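Side-chain contacts in acetyltransferase, GNAT family (Enterococcus faecalis, PDB 1U6M), which probably transfers an acyl group, most likely acetyl from acetyl-coenzyme A, to an acceptor that is not known: residues S35-Q38 and M39-L43; E107-P110 and N111-Y114; F155-P158 and G159-K162. One frame throughout, in Å; residues are numbered along the deposited sequence.

Interaction 1 (S35-Q38 and M39-L43)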
loop_
_atom_site.group_PDB
_atom_site.type_symbol
_atom_site.label_atom_id
_atom_site.label_comp_id
_atom_site.label_asym_id
_atom_site.label_seq_id
_atom_site.Cartn_x
_atom_site.Cartn_y
_atom_site.Cartn_z
ATOM N N SER A 35 -15.472 -15.365 4.669
ATOM C CA SER A 35 -15.104 -15.925 3.340
ATOM C C SER A 35 -14.332 -14.882 2.512
ATOM O O SER A 35 -14.506 -13.679 2.737
ATOM C CB SER A 35 -16.352 -16.296 2.566
ATOM O OG SER A 35 -17.039 -15.123 2.139
ATOM N N GLU A 36 -13.509 -15.338 1.563
ATOM C CA GLU A 36 -12.813 -14.431 0.626
ATOM C C GLU A 36 -13.728 -13.421 -0.069
ATOM O O GLU A 36 -13.415 -12.224 -0.099
ATOM C CB GLU A 36 -12.000 -15.200 -0.401
ATOM C CG GLU A 36 -10.896 -16.004 0.270
ATOM C CD GLU A 36 -9.704 -16.225 -0.625
ATOM O OE1 GLU A 36 -8.678 -16.763 -0.112
ATOM O OE2 GLU A 36 -9.806 -15.842 -1.834
ATOM N N GLU A 37 -14.867 -13.895 -0.575
ATOM C CA GLU A 37 -15.807 -13.043 -1.257
ATOM C C GLU A 37 -16.231 -11.907 -0.371
ATOM O O GLU A 37 -16.340 -10.776 -0.858
ATOM C CB GLU A 37 -17.041 -13.821 -1.751
ATOM C CG GLU A 37 -18.008 -12.914 -2.525
ATOM C CD GLU A 37 -19.363 -13.539 -2.907
ATOM O OE1 GLU A 37 -20.189 -12.792 -3.514
ATOM O OE2 GLU A 37 -19.602 -14.749 -2.611
ATOM N N GLN A 38 -16.481 -12.198 0.912
ATOM C CA GLN A 38 -16.980 -11.180 1.876
ATOM C C GLN A 38 -15.858 -10.231 2.239
ATOM O O GLN A 38 -16.106 -9.066 2.390
ATOM C CB GLN A 38 -17.586 -11.759 3.187
ATOM C CG GLN A 38 -18.659 -12.836 3.016
ATOM C CD GLN A 38 -19.039 -13.588 4.331
ATOM O OE1 GLN A 38 -18.172 -14.082 5.132
ATOM N NE2 GLN A 38 -20.343 -13.716 4.524
ATOM N N MET A 39 -14.649 -10.756 2.408
ATOM C CA MET A 39 -13.495 -9.903 2.652
ATOM C C MET A 39 -13.280 -8.897 1.493
ATOM O O MET A 39 -13.028 -7.730 1.745
ATOM C CB MET A 39 -12.206 -10.658 3.031
ATOM C CG MET A 39 -11.090 -9.709 3.643
ATOM S SD MET A 39 -11.386 -8.960 5.333
ATOM C CE MET A 39 -11.475 -10.501 6.103
ATOM N N ILE A 40 -13.434 -9.343 0.247
ATOM C CA ILE A 40 -13.283 -8.483 -0.920
ATOM C C ILE A 40 -14.334 -7.383 -0.875
ATOM O O ILE A 40 -13.977 -6.200 -1.020
ATOM C CB ILE A 40 -13.244 -9.322 -2.224
ATOM C CG1 ILE A 40 -11.925 -10.110 -2.261
ATOM C CG2 ILE A 40 -13.426 -8.452 -3.468
ATOM C CD1 ILE A 40 -11.742 -11.046 -3.457
ATOM N N ASP A 41 -15.592 -7.723 -0.590
ATOM C CA ASP A 41 -16.653 -6.710 -0.456
ATOM C C ASP A 41 -16.410 -5.652 0.639
ATOM O O ASP A 41 -16.694 -4.471 0.466
ATOM C CB ASP A 41 -18.032 -7.396 -0.247
ATOM C CG ASP A 41 -18.599 -8.040 -1.579
ATOM O OD1 ASP A 41 -17.952 -8.929 -2.174
ATOM O OD2 ASP A 41 -19.688 -7.666 -2.050
ATOM N N LEU A 42 -15.847 -6.083 1.762
ATOM C CA LEU A 42 -15.587 -5.224 2.896
ATOM C C LEU A 42 -14.456 -4.247 2.531
ATOM O O LEU A 42 -14.604 -3.052 2.688
ATOM C CB LEU A 42 -15.174 -6.105 4.096
ATOM C CG LEU A 42 -16.285 -6.952 4.768
ATOM C CD1 LEU A 42 -15.695 -7.991 5.812
ATOM C CD2 LEU A 42 -17.394 -6.106 5.425
ATOM N N LEU A 43 -13.323 -4.784 2.082
ATOM C CA LEU A 43 -12.224 -4.001 1.526
ATOM C C LEU A 43 -12.701 -2.994 0.498
ATOM O O LEU A 43 -12.370 -1.801 0.634
ATOM C CB LEU A 43 -11.174 -4.950 0.913
ATOM C CG LEU A 43 -10.437 -5.809 1.941
ATOM C CD1 LEU A 43 -9.598 -6.982 1.296
ATOM C CD2 LEU A 43 -9.543 -4.883 2.884
#

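Interaction 2 (E107-P110 and N111-Y114)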
loop_
_atom_site.group_PDB
_atom_site.type_symbol
_atom_site.label_atom_id
_atom_site.label_comp_id
_atom_site.label_asym_id
_atom_site.label_seq_id
_atom_site.Cartn_x
_atom_site.Cartn_y
_atom_site.Cartn_z
ATOM N N GLU A 107 5.549 2.251 11.110
ATOM C CA GLU A 107 6.503 1.994 10.054
ATOM C C GLU A 107 7.058 3.228 9.314
ATOM O O GLU A 107 8.020 3.122 8.571
ATOM C CB GLU A 107 5.960 0.914 9.108
ATOM C CG GLU A 107 4.609 1.163 8.495
ATOM C CD GLU A 107 4.028 -0.094 7.838
ATOM O OE1 GLU A 107 3.318 -0.035 6.812
ATOM O OE2 GLU A 107 4.277 -1.170 8.372
ATOM N N THR A 108 6.460 4.390 9.552
ATOM C CA THR A 108 6.862 5.627 8.886
ATOM C C THR A 108 7.840 6.472 9.702
ATOM O O THR A 108 7.946 6.281 10.902
ATOM C CB THR A 108 5.652 6.499 8.450
ATOM O OG1 THR A 108 5.105 7.190 9.592
ATOM C CG2 THR A 108 4.589 5.659 7.776
ATOM N N LEU A 109 8.553 7.374 9.023
ATOM C CA LEU A 109 9.296 8.473 9.653
ATOM C C LEU A 109 8.617 9.836 9.383
ATOM O O LEU A 109 7.961 10.007 8.346
ATOM C CB LEU A 109 10.732 8.539 9.145
ATOM C CG LEU A 109 11.724 7.433 9.503
ATOM C CD1 LEU A 109 13.118 7.919 9.181
ATOM C CD2 LEU A 109 11.624 6.977 10.987
ATOM N N PRO A 110 8.765 10.821 10.322
ATOM C CA PRO A 110 8.141 12.153 10.106
ATOM C C PRO A 110 8.541 12.790 8.767
ATOM O O PRO A 110 9.648 12.585 8.314
ATOM C CB PRO A 110 8.698 12.996 11.284
ATOM C CG PRO A 110 9.082 12.020 12.328
ATOM C CD PRO A 110 9.496 10.746 11.620
ATOM N N ASN A 111 7.678 13.570 8.138
ATOM C CA ASN A 111 8.100 14.322 6.937
ATOM C C ASN A 111 8.392 13.583 5.575
ATOM O O ASN A 111 8.748 14.225 4.579
ATOM C CB ASN A 111 9.282 15.251 7.312
ATOM C CG ASN A 111 8.951 16.159 8.530
ATOM O OD1 ASN A 111 9.694 16.166 9.528
ATOM N ND2 ASN A 111 7.811 16.887 8.458
ATOM N N GLU A 112 8.223 12.265 5.531
ATOM C CA GLU A 112 8.201 11.547 4.254
ATOM C C GLU A 112 6.763 11.366 3.714
ATOM O O GLU A 112 5.785 11.406 4.478
ATOM C CB GLU A 112 8.940 10.214 4.392
ATOM C CG GLU A 112 8.115 9.138 5.044
ATOM C CD GLU A 112 8.921 8.032 5.610
ATOM O OE1 GLU A 112 8.333 7.149 6.262
ATOM O OE2 GLU A 112 10.146 8.041 5.442
ATOM N N TRP A 113 6.623 11.227 2.396
ATOM C CA TRP A 113 5.483 10.533 1.806
ATOM C C TRP A 113 5.845 9.037 1.847
ATOM O O TRP A 113 6.879 8.615 1.304
ATOM C CB TRP A 113 5.256 10.994 0.407
ATOM C CG TRP A 113 3.935 10.523 -0.218
ATOM C CD1 TRP A 113 2.753 11.202 -0.247
ATOM C CD2 TRP A 113 3.698 9.285 -0.931
ATOM N NE1 TRP A 113 1.793 10.469 -0.926
ATOM C CE2 TRP A 113 2.348 9.291 -1.346
ATOM C CE3 TRP A 113 4.496 8.171 -1.237
ATOM C CZ2 TRP A 113 1.785 8.231 -2.081
ATOM C CZ3 TRP A 113 3.933 7.102 -1.968
ATOM C CH2 TRP A 113 2.605 7.140 -2.379
ATOM N N TYR A 114 5.083 8.263 2.614
ATOM C CA TYR A 114 5.449 6.886 2.836
ATOM C C TYR A 114 4.801 5.911 1.812
ATOM O O TYR A 114 3.565 5.922 1.621
ATOM C CB TYR A 114 5.059 6.461 4.238
ATOM C CG TYR A 114 5.382 5.001 4.510
ATOM C CD1 TYR A 114 4.356 4.051 4.684
ATOM C CD2 TYR A 114 6.696 4.554 4.578
ATOM C CE1 TYR A 114 4.655 2.705 4.950
ATOM C CE2 TYR A 114 6.988 3.175 4.832
ATOM C CZ TYR A 114 5.964 2.290 5.006
ATOM O OH TYR A 114 6.247 0.954 5.232
#

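Interaction 3 (F155-P158 and G159-K162)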
loop_
_atom_site.group_PDB
_atom_site.type_symbol
_atom_site.label_atom_id
_atom_site.label_comp_id
_atom_site.label_asym_id
_atom_site.label_seq_id
_atom_site.Cartn_x
_atom_site.Cartn_y
_atom_site.Cartn_z
ATOM N N PHE A 155 15.044 -6.916 5.478
ATOM C CA PHE A 155 16.457 -7.376 5.489
ATOM C C PHE A 155 16.739 -8.582 4.605
ATOM O O PHE A 155 17.829 -8.732 4.083
ATOM C CB PHE A 155 16.864 -7.764 6.918
ATOM C CG PHE A 155 17.425 -6.628 7.740
ATOM C CD1 PHE A 155 18.086 -6.898 8.939
ATOM C CD2 PHE A 155 17.302 -5.303 7.323
ATOM C CE1 PHE A 155 18.603 -5.860 9.725
ATOM C CE2 PHE A 155 17.817 -4.254 8.097
ATOM C CZ PHE A 155 18.474 -4.535 9.300
ATOM N N ASP A 156 15.742 -9.446 4.472
ATOM C CA ASP A 156 15.850 -10.650 3.694
ATOM C C ASP A 156 15.320 -10.455 2.256
ATOM O O ASP A 156 14.948 -11.392 1.553
ATOM C CB ASP A 156 15.156 -11.791 4.463
ATOM C CG ASP A 156 13.626 -11.790 4.321
ATOM O OD1 ASP A 156 13.044 -10.966 3.562
ATOM O OD2 ASP A 156 12.992 -12.654 4.980
ATOM N N ASN A 157 15.263 -9.202 1.838
ATOM C CA ASN A 157 14.948 -8.875 0.464
ATOM C C ASN A 157 16.000 -7.954 -0.090
ATOM O O ASN A 157 15.688 -6.827 -0.441
ATOM C CB ASN A 157 13.561 -8.254 0.335
ATOM C CG ASN A 157 12.957 -8.442 -1.055
ATOM O OD1 ASN A 157 13.643 -8.735 -2.064
ATOM N ND2 ASN A 157 11.657 -8.248 -1.121
ATOM N N PRO A 158 17.239 -8.453 -0.241
ATOM C CA PRO A 158 18.320 -7.578 -0.690
ATOM C C PRO A 158 18.147 -7.263 -2.180
ATOM O O PRO A 158 18.633 -6.246 -2.644
ATOM C CB PRO A 158 19.613 -8.401 -0.444
ATOM C CG PRO A 158 19.144 -9.839 -0.169
ATOM C CD PRO A 158 17.644 -9.874 -0.177
ATOM N N GLY A 159 17.429 -8.107 -2.916
ATOM C CA GLY A 159 17.100 -7.780 -4.284
ATOM C C GLY A 159 16.249 -6.526 -4.416
ATOM O O GLY A 159 16.534 -5.696 -5.275
ATOM N N ALA A 160 15.233 -6.370 -3.543
ATOM C CA ALA A 160 14.327 -5.232 -3.610
ATOM C C ALA A 160 15.115 -4.048 -3.195
ATOM O O ALA A 160 15.016 -2.991 -3.799
ATOM C CB ALA A 160 13.104 -5.407 -2.705
ATOM N N ARG A 161 15.929 -4.240 -2.177
ATOM C CA ARG A 161 16.727 -3.156 -1.675
ATOM C C ARG A 161 17.698 -2.590 -2.720
ATOM O O ARG A 161 17.852 -1.334 -2.814
ATOM C CB ARG A 161 17.423 -3.546 -0.365
ATOM C CG ARG A 161 18.491 -2.591 -0.017
ATOM C CD ARG A 161 19.047 -2.761 1.392
ATOM N NE ARG A 161 20.095 -1.747 1.497
ATOM C CZ ARG A 161 21.156 -1.793 2.296
ATOM N NH1 ARG A 161 21.347 -2.808 3.152
ATOM N NH2 ARG A 161 22.032 -0.798 2.241
ATOM N N LYS A 162 18.327 -3.482 -3.518
ATOM C CA LYS A 162 19.126 -3.071 -4.692
ATOM C C LYS A 162 18.321 -2.296 -5.741
ATOM O O LYS A 162 18.803 -1.293 -6.324
ATOM C CB LYS A 162 19.743 -4.293 -5.383
ATOM C CG LYS A 162 21.131 -4.055 -6.024
ATOM C CD LYS A 162 21.191 -2.861 -6.939
ATOM C CE LYS A 162 22.570 -2.690 -7.636
ATOM N NZ LYS A 162 23.738 -2.681 -6.694
HETATM O O HOH W 1 15.503 -10.379 -3.086
#

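Interaction 1 (S35-Q38 and M39-L43)
Glu37 and Asp41 lie side by side, pointing the same way, on the exposed face of the first two turns of helix 36-47. Their carboxylate planes are turned 63° apart. Glu37 CG comes 4.0 Å from Asp41 OD1, while Glu37 OE1 and Asp41 OD1 are 4.7 Å apart. Asp41 OD1 also comes to 2.8 Å from Glu37 O, where the acid group probably holds a proton.

On the buried face, Ile40 lays CG1 3.4 Å from Glu36 O, and Leu42 brings CG to 3.2 Å from Gln38 O. Their branches then turn to other helices: Ile40 meets Gln13 and Arg17 of helix 12-25, and Leu42 meets Val90 and Phe91 of helix 85-93. Glu36 reaches away to a salt bridge with Lys24.

The turn itself is held by backbone bonds, starting with Met39 N to Ser35 O at 2.9 Å. Gln38 closes it from the outside. With CG beside the backbone N (chi1 -52°), its chain leads back towards the N-terminal end of the helix. There OE1 accepts from Ser35 N at 3.0 Å. In return Gln38 N donates to Ser35 OG at 3.2 Å. This reciprocal pair, with Ser35 as N-cap, is a capping box.

Interaction 2 (E107-P110 and N111-Y114)
Leu109 and Glu112 are the ends of a type II beta turn, and the carboxylate of Glu112 reaches back across it. The turn delivers the chain into strand 112-120 of the central sheet. Leu109 N donates to Glu112 OE1 at 2.8 Å. The bond is nearly straight at the hydrogen (170°), but the N-H meets the oxygen from above the carboxylate plane, 62° out of it. The side chain gets there with CG between its own backbone N and carbonyl carbon (chi1 80°) and the rest extended. Glu112 OE1 also lies 3.5 Å from Thr108 CB.

Next along is Thr108, whose methyl sits over one face of the Tyr114 ring. CG2 is 3.8 Å from the ring centroid, a CH-pi contact. Glu107 crosses Tyr114 at about a right angle, with OE1 at the ring edge, near its plane, and 3.6 Å from Tyr114 CE1. Tyr114 CG is anti to the backbone N, which puts the ring under the Thr108 methyl.

At the corner, Pro110 and Asn111 fill the two middle positions. Asn111 takes the positive phi expected there.

Further out, Glu80 accepts from Glu107 N and Thr108 OG1, and Asn152 bonds to Glu107 O and weakly to Tyr114 OH. A sulfate ion, probably from the crystallisation liquor, lies about 5 Å from the side chain of Tyr114. The buried Glu112 OE1 thus has one strong N-H donor, Leu109 N, and a weak second partner, His184 NE2.

Interaction 3 (F155-P158 and G159-K162)
Asn157 and Ala160 make the side-chain bond of an N-cap, at the start of helix 158-165. Three N-H groups of the first turn find backbone or side-chain acceptors. Lys162 N donates to Pro158 O at 2.9 Å. Arg161 N donates to Asn157 O at 3.1 Å, in the carbonyl plane. Ala160 N donates to Asn157 OD1 at 3.2 Å, and only weakly to Asn157 O.

The capping bond is not ideal. Its angle at the hydrogen is 144°, and the donor stands above the amide plane, 61° out of it. Asn157 CG is anti to the backbone N (chi1 -155°), which puts the amide beside the carbonyl carbon, facing the first N-H groups of the helix.

A water extends the cap. It donates to Asn157 OD1 at 2.7 Å and accepts from Gly159 N at 3.0 Å. It comes from the opposite side of the amide plane to Ala160 N. OD1 therefore takes two donors, and Gly159 N, which has a poor angle to Asn157 O, is satisfied through the water. Pro158, the first residue of the helix, has no N-H to place.

Around this polar centre the packing is light and mostly at the surface. The Ala160 methyl lies over a face of the Asn157 amide, with CB 3.5 Å from Asn157 CG.

The turn follows strand 148-154, so the cap marks where the chain passes from sheet to helix. Phe155 leans on Leu181 and Asn183 of strand 180-188. Arg161 turns to that strand too, touching Asn183 and Met185. Its extended chain carries the guanidinium away from the cap, where NH2 forms a salt bridge with Asp171 OD2, while its CB stays 3.7 Å from Asn157 O.

How the interactions relate
The three contacts follow one another along the chain without touching. Interaction 1 starts helix 36-47, on the opposite side of the chain's centre from interaction 2. Their centres are about 29 Å apart. Interaction 2 leads into strand 112-120, and interaction 3 starts helix 158-165 after strand 148-154. These two strands are parallel neighbours in the mixed seven-stranded sheet. The centres of interactions 2 and 3 lie about 20 Å apart, those of interactions 1 and 3 about 31 Å. Both later contacts also lean on strand 180-188. Together they mark where helices and a central strand begin. In GNAT proteins generally, the parallel central strands splay apart and the cofactor binds in the V-shaped opening.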